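Local coordinates for sister chromatid cohesion protein PDS5 homolog C (Arabidopsis thaliana, PDB 7DE9) that binds histone H3 tails carrying a monomethylated lysine through its Tudor domain and acts as a cohesin cofactor in DNA repair by homologous recombination, at residues K18-W21 with A26-K29; V32-A37 with K41-Y46. All coordinates share one frame; numbering follows the deposited sequence.

Interaction 1 of 2, residues K18-W21 with A26-K29; sequences KVWW and AYYK
The Y27 ring is covered on both faces by residues of the 18-21 strand. On one face lies the benzo edge of W20, with W20 CE3 3.5 Å from Y27 CE2. The two form a T-shaped pair, with planes at 64°. Over the centre of the other face sits K18 CE, a CH-pi contact. K18 NZ lies beyond it, 5.0 Å from the centroid of the Y27 ring, and adds a cation-pi interaction. W20 in turn has the backbone N of A26 over one of its own faces.

A second T-shaped pair lies on the other side of the sheet. The edge of Y28 meets the face of W21, with planes at 80° and Y28 CD2 3.5 Å from W21 CG. CG of Y28 stands anti to the carbonyl carbon (chi1 -61°), which brings the ring edge over the indole.

Four backbone hydrogen bonds fix the antiparallel register. V19 and Y28 bond to each other in both directions, as do W21 and A26. W21 N to A26 O is the shortest, at 2.8 Å.

The phenol OH of Y28 is bonded to D24. W21 makes a cation-pi contact with a basic side chain of the bound peptide; W21 and Y28 also pack on its modified side chain. The two nearly perpendicular rings are consistent with two walls of an aromatic cage for the methylated lysine, as in other Tudor domains.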
loop_
_atom_site.group_PDB
_atom_site.type_symbol
_atom_site.label_atom_id
_atom_site.label_comp_id
_atom_site.label_asym_id
_atom_site.label_seq_id
_atom_site.Cartn_x
_atom_site.Cartn_y
_atom_site.Cartn_z
ATOM N N LYS A 18 -5.462 2.149 3.589
ATOM C CA LYS A 18 -5.356 3.396 2.859
ATOM C C LYS A 18 -3.909 3.862 2.921
ATOM O O LYS A 18 -3.282 3.878 3.984
ATOM C CB LYS A 18 -6.323 4.451 3.397
ATOM C CG LYS A 18 -6.271 4.702 4.882
ATOM C CD LYS A 18 -7.533 5.439 5.311
ATOM C CE LYS A 18 -7.281 6.378 6.476
ATOM N NZ LYS A 18 -8.524 7.096 6.876
ATOM N N VAL A 19 -3.381 4.201 1.753
ATOM C CA VAL A 19 -1.981 4.567 1.603
ATOM C C VAL A 19 -1.886 6.062 1.317
ATOM O O VAL A 19 -2.627 6.592 0.486
ATOM C CB VAL A 19 -1.296 3.769 0.468
ATOM C CG1 VAL A 19 0.180 4.088 0.406
ATOM C CG2 VAL A 19 -1.503 2.266 0.657
ATOM N N TRP A 20 -0.986 6.730 2.029
ATOM C CA TRP A 20 -0.775 8.163 1.873
ATOM C C TRP A 20 0.136 8.472 0.684
ATOM O O TRP A 20 1.277 8.015 0.630
ATOM C CB TRP A 20 -0.189 8.733 3.171
ATOM C CG TRP A 20 0.135 10.178 3.145
ATOM C CD1 TRP A 20 1.372 10.736 3.004
ATOM C CD2 TRP A 20 -0.784 11.266 3.289
ATOM N NE1 TRP A 20 1.276 12.104 3.042
ATOM C CE2 TRP A 20 -0.038 12.456 3.212
ATOM C CE3 TRP A 20 -2.171 11.349 3.464
ATOM C CZ2 TRP A 20 -0.626 13.715 3.308
ATOM C CZ3 TRP A 20 -2.754 12.597 3.559
ATOM C CH2 TRP A 20 -1.980 13.766 3.482
ATOM N N TRP A 21 -0.377 9.241 -0.270
ATOM C CA TRP A 21 0.440 9.806 -1.341
ATOM C C TRP A 21 0.696 11.269 -1.003
ATOM O O TRP A 21 -0.226 12.108 -1.082
ATOM C CB TRP A 21 -0.240 9.691 -2.706
ATOM C CG TRP A 21 -0.363 8.294 -3.239
ATOM C CD1 TRP A 21 -0.434 7.138 -2.515
ATOM C CD2 TRP A 21 -0.420 7.913 -4.613
ATOM N NE1 TRP A 21 -0.543 6.061 -3.363
ATOM C CE2 TRP A 21 -0.532 6.511 -4.656
ATOM C CE3 TRP A 21 -0.394 8.625 -5.818
ATOM C CZ2 TRP A 21 -0.612 5.806 -5.851
ATOM C CZ3 TRP A 21 -0.476 7.925 -7.006
ATOM C CH2 TRP A 21 -0.584 6.528 -7.014
ATOM N N ALA A 26 -3.029 12.979 -0.040
ATOM C CA ALA A 26 -4.259 12.195 -0.087
ATOM C C ALA A 26 -4.066 10.776 0.410
ATOM O O ALA A 26 -2.981 10.230 0.309
ATOM C CB ALA A 26 -4.806 12.165 -1.511
ATOM N N TYR A 27 -5.133 10.177 0.929
ATOM C CA TYR A 27 -5.161 8.736 1.150
ATOM C C TYR A 27 -5.880 8.068 -0.006
ATOM O O TYR A 27 -6.911 8.563 -0.470
ATOM C CB TYR A 27 -5.865 8.385 2.460
ATOM C CG TYR A 27 -5.011 8.520 3.695
ATOM C CD1 TYR A 27 -4.071 7.547 4.017
ATOM C CD2 TYR A 27 -5.155 9.602 4.550
ATOM C CE1 TYR A 27 -3.294 7.656 5.148
ATOM C CE2 TYR A 27 -4.377 9.720 5.679
ATOM C CZ TYR A 27 -3.448 8.744 5.974
ATOM O OH TYR A 27 -2.670 8.853 7.107
ATOM N N TYR A 28 -5.342 6.950 -0.479
ATOM C CA TYR A 28 -6.028 6.155 -1.491
ATOM C C TYR A 28 -6.240 4.749 -0.968
ATOM O O TYR A 28 -5.350 4.170 -0.345
ATOM C CB TYR A 28 -5.249 6.132 -2.805
ATOM C CG TYR A 28 -5.086 7.507 -3.402
ATOM C CD1 TYR A 28 -6.186 8.217 -3.854
ATOM C CD2 TYR A 28 -3.840 8.101 -3.504
ATOM C CE1 TYR A 28 -6.048 9.465 -4.392
ATOM C CE2 TYR A 28 -3.689 9.357 -4.049
ATOM C CZ TYR A 28 -4.801 10.036 -4.485
ATOM O OH TYR A 28 -4.671 11.282 -5.030
ATOM N N LYS A 29 -7.432 4.216 -1.216
ATOM C CA LYS A 29 -7.834 2.925 -0.673
ATOM C C LYS A 29 -7.463 1.766 -1.588
ATOM O O LYS A 29 -7.599 1.845 -2.809
ATOM C CB LYS A 29 -9.343 2.911 -0.404
ATOM C CG LYS A 29 -9.788 3.908 0.654
ATOM C CD LYS A 29 -11.132 3.539 1.268
ATOM C CE LYS A 29 -12.296 3.908 0.362
ATOM N NZ LYS A 29 -13.599 3.798 1.076
#

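Interaction 2 of 2, residues V32-A37 with K41-Y46; sequences VESYDA and KHLVIY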
loop_
_atom_site.group_PDB
_atom_site.type_symbol
_atom_site.label_atom_id
_atom_site.label_comp_id
_atom_site.label_asym_id
_atom_site.label_seq_id
_atom_site.Cartn_x
_atom_site.Cartn_y
_atom_site.Cartn_z
ATOM N N VAL A 32 -4.154 -5.187 0.161
ATOM C CA VAL A 32 -2.857 -5.841 0.093
ATOM C C VAL A 32 -3.036 -7.247 -0.462
ATOM O O VAL A 32 -3.594 -8.122 0.207
ATOM C CB VAL A 32 -2.186 -5.905 1.466
ATOM C CG1 VAL A 32 -0.793 -6.496 1.351
ATOM C CG2 VAL A 32 -2.140 -4.520 2.078
ATOM N N GLU A 33 -2.567 -7.461 -1.688
ATOM C CA GLU A 33 -2.778 -8.730 -2.370
ATOM C C GLU A 33 -1.678 -9.762 -2.113
ATOM O O GLU A 33 -1.937 -10.961 -2.131
ATOM C CB GLU A 33 -2.917 -8.500 -3.874
ATOM C CG GLU A 33 -3.479 -9.706 -4.606
ATOM C CD GLU A 33 -2.659 -10.093 -5.815
ATOM O OE1 GLU A 33 -2.295 -9.194 -6.602
ATOM O OE2 GLU A 33 -2.371 -11.300 -5.973
ATOM N N SER A 34 -0.452 -9.308 -1.881
ATOM C CA SER A 34 0.634 -10.239 -1.605
ATOM C C SER A 34 1.792 -9.574 -0.884
ATOM O O SER A 34 1.837 -8.354 -0.754
ATOM C CB SER A 34 1.137 -10.872 -2.900
ATOM O OG SER A 34 1.533 -9.871 -3.812
ATOM N N TYR A 35 2.723 -10.401 -0.419
ATOM C CA TYR A 35 3.926 -9.947 0.273
ATOM C C TYR A 35 5.150 -10.730 -0.192
ATOM O O TYR A 35 5.161 -11.965 -0.177
ATOM C CB TYR A 35 3.761 -10.088 1.787
ATOM C CG TYR A 35 4.979 -9.691 2.596
ATOM C CD1 TYR A 35 5.413 -8.373 2.632
ATOM C CD2 TYR A 35 5.675 -10.632 3.341
ATOM C CE1 TYR A 35 6.518 -8.009 3.377
ATOM C CE2 TYR A 35 6.773 -10.279 4.088
ATOM C CZ TYR A 35 7.192 -8.967 4.104
ATOM O OH TYR A 35 8.295 -8.621 4.855
ATOM N N ASP A 36 6.178 -10.001 -0.606
ATOM C CA ASP A 36 7.445 -10.596 -1.005
ATOM C C ASP A 36 8.390 -10.556 0.184
ATOM O O ASP A 36 8.897 -9.493 0.544
ATOM C CB ASP A 36 8.028 -9.845 -2.204
ATOM C CG ASP A 36 9.337 -10.435 -2.698
ATOM O OD1 ASP A 36 10.276 -10.601 -1.890
ATOM O OD2 ASP A 36 9.430 -10.723 -3.910
ATOM N N ALA A 37 8.627 -11.717 0.781
ATOM C CA ALA A 37 9.378 -11.812 2.030
ATOM C C ALA A 37 10.821 -11.342 1.891
ATOM O O ALA A 37 11.341 -10.655 2.766
ATOM C CB ALA A 37 9.344 -13.237 2.546
ATOM N N LYS A 41 8.384 -6.425 0.359
ATOM C CA LYS A 41 7.481 -5.656 -0.484
ATOM C C LYS A 41 6.037 -6.132 -0.353
ATOM O O LYS A 41 5.778 -7.335 -0.305
ATOM C CB LYS A 41 7.908 -5.760 -1.948
ATOM C CG LYS A 41 9.248 -5.125 -2.276
ATOM C CD LYS A 41 9.175 -3.621 -2.148
ATOM C CE LYS A 41 10.087 -3.130 -1.042
ATOM N NZ LYS A 41 11.525 -3.382 -1.352
ATOM N N HIS A 42 5.106 -5.184 -0.302
ATOM C CA HIS A 42 3.676 -5.487 -0.388
ATOM C C HIS A 42 3.123 -5.039 -1.727
ATOM O O HIS A 42 3.446 -3.958 -2.194
ATOM C CB HIS A 42 2.890 -4.795 0.721
ATOM C CG HIS A 42 3.141 -5.353 2.086
ATOM N ND1 HIS A 42 4.152 -4.892 2.900
ATOM C CD2 HIS A 42 2.503 -6.321 2.784
ATOM C CE1 HIS A 42 4.128 -5.557 4.042
ATOM N NE2 HIS A 42 3.137 -6.426 3.999
ATOM N N LEU A 43 2.278 -5.862 -2.335
ATOM C CA LEU A 43 1.592 -5.457 -3.549
ATOM C C LEU A 43 0.238 -4.895 -3.165
ATOM O O LEU A 43 -0.579 -5.599 -2.586
ATOM C CB LEU A 43 1.434 -6.631 -4.513
ATOM C CG LEU A 43 0.627 -6.384 -5.788
ATOM C CD1 LEU A 43 1.248 -5.290 -6.632
ATOM C CD2 LEU A 43 0.526 -7.664 -6.585
ATOM N N VAL A 44 0.013 -3.624 -3.464
ATOM C CA VAL A 44 -1.264 -2.984 -3.166
ATOM C C VAL A 44 -2.032 -2.723 -4.455
ATOM O O VAL A 44 -1.515 -2.094 -5.393
ATOM C CB VAL A 44 -1.074 -1.662 -2.392
ATOM C CG1 VAL A 44 -2.410 -0.958 -2.171
ATOM C CG2 VAL A 44 -0.392 -1.931 -1.060
ATOM N N ILE A 45 -3.259 -3.238 -4.506
ATOM C CA ILE A 45 -4.140 -2.982 -5.639
ATOM C C ILE A 45 -5.173 -1.969 -5.193
ATOM O O ILE A 45 -5.938 -2.228 -4.269
ATOM C CB ILE A 45 -4.833 -4.262 -6.157
ATOM C CG1 ILE A 45 -3.871 -5.097 -7.004
ATOM C CG2 ILE A 45 -6.030 -3.912 -7.029
ATOM C CD1 ILE A 45 -2.872 -5.868 -6.226
ATOM N N TYR A 46 -5.189 -0.810 -5.846
ATOM C CA TYR A 46 -6.058 0.292 -5.448
ATOM C C TYR A 46 -7.458 0.229 -6.051
ATOM O O TYR A 46 -7.670 -0.372 -7.107
ATOM C CB TYR A 46 -5.412 1.627 -5.824
ATOM C CG TYR A 46 -4.182 1.956 -5.009
ATOM C CD1 TYR A 46 -4.296 2.528 -3.744
ATOM C CD2 TYR A 46 -2.906 1.693 -5.500
ATOM C CE1 TYR A 46 -3.177 2.828 -2.988
ATOM C CE2 TYR A 46 -1.777 1.990 -4.751
ATOM C CZ TYR A 46 -1.919 2.561 -3.498
ATOM O OH TYR A 46 -0.802 2.861 -2.749
#
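H42 carries Y35 over one ring face and V32 at its edge. Y35 CD1 sits above the centre of the imidazole, 3.3 Å from H42 NE2. The two rings are inclined at 38°, neither stacked nor perpendicular. Y35 CD1 also lies 3.1 Å from K41 O. V32 CG1 reaches the imidazole close to its plane, 3.6 Å from H42 CD2. V32 CG1 is anti to the backbone N (chi1 -176°), which directs this methyl to the ring. H42 NE2 donates to G9 O. A serine in place of H42 would probably leave Y35 and V32 without the ring they pack on and G9 O without its donor.

E33 and L43 run side by side across the strands. The E33 chain bends at chi2 and brings OE1 within 3.2 Å of L43 CD2. S34 OG lies against L43 CB.

E33 and S34 face L43, which makes a beta bulge. E33 N bonds to L43 O at 2.9 Å, while L43 N bonds to S34 O from above the carbonyl plane. S34 N is buried with no partner. D36 and K41 bond to each other in both directions, with D36 N 2.7 Å from K41 O.

Strand 26-36 is the central strand of the antiparallel sheet, and 41-46 lies between it and 51-54. Strand 51-54 bonds to H42 and V44. I17 of strand 16-21 packs on V32 and V44.

Overall arrangement
Interactions 1 and 2 are successive antiparallel hairpins of the Tudor domain and share the long strand 26-36. Their centres are about 15 Å apart, on opposite sides of the chain's centre. They meet at Y46, which takes no part in the pairing with 32-37 but reaches back to interaction 1. W21 NE1 is 3.3 Å from Y46 OH, probably a hydrogen bond. V19 CB also packs on that hydroxyl oxygen, at 3.4 Å, and K29 O lies 3.5 Å from Y46 CD1. Y46 joins W21 and Y28 in packing on the modified side chain of the bound histone peptide. The 41-46 strand thus probably supplies a third aromatic to the methyl-lysine site.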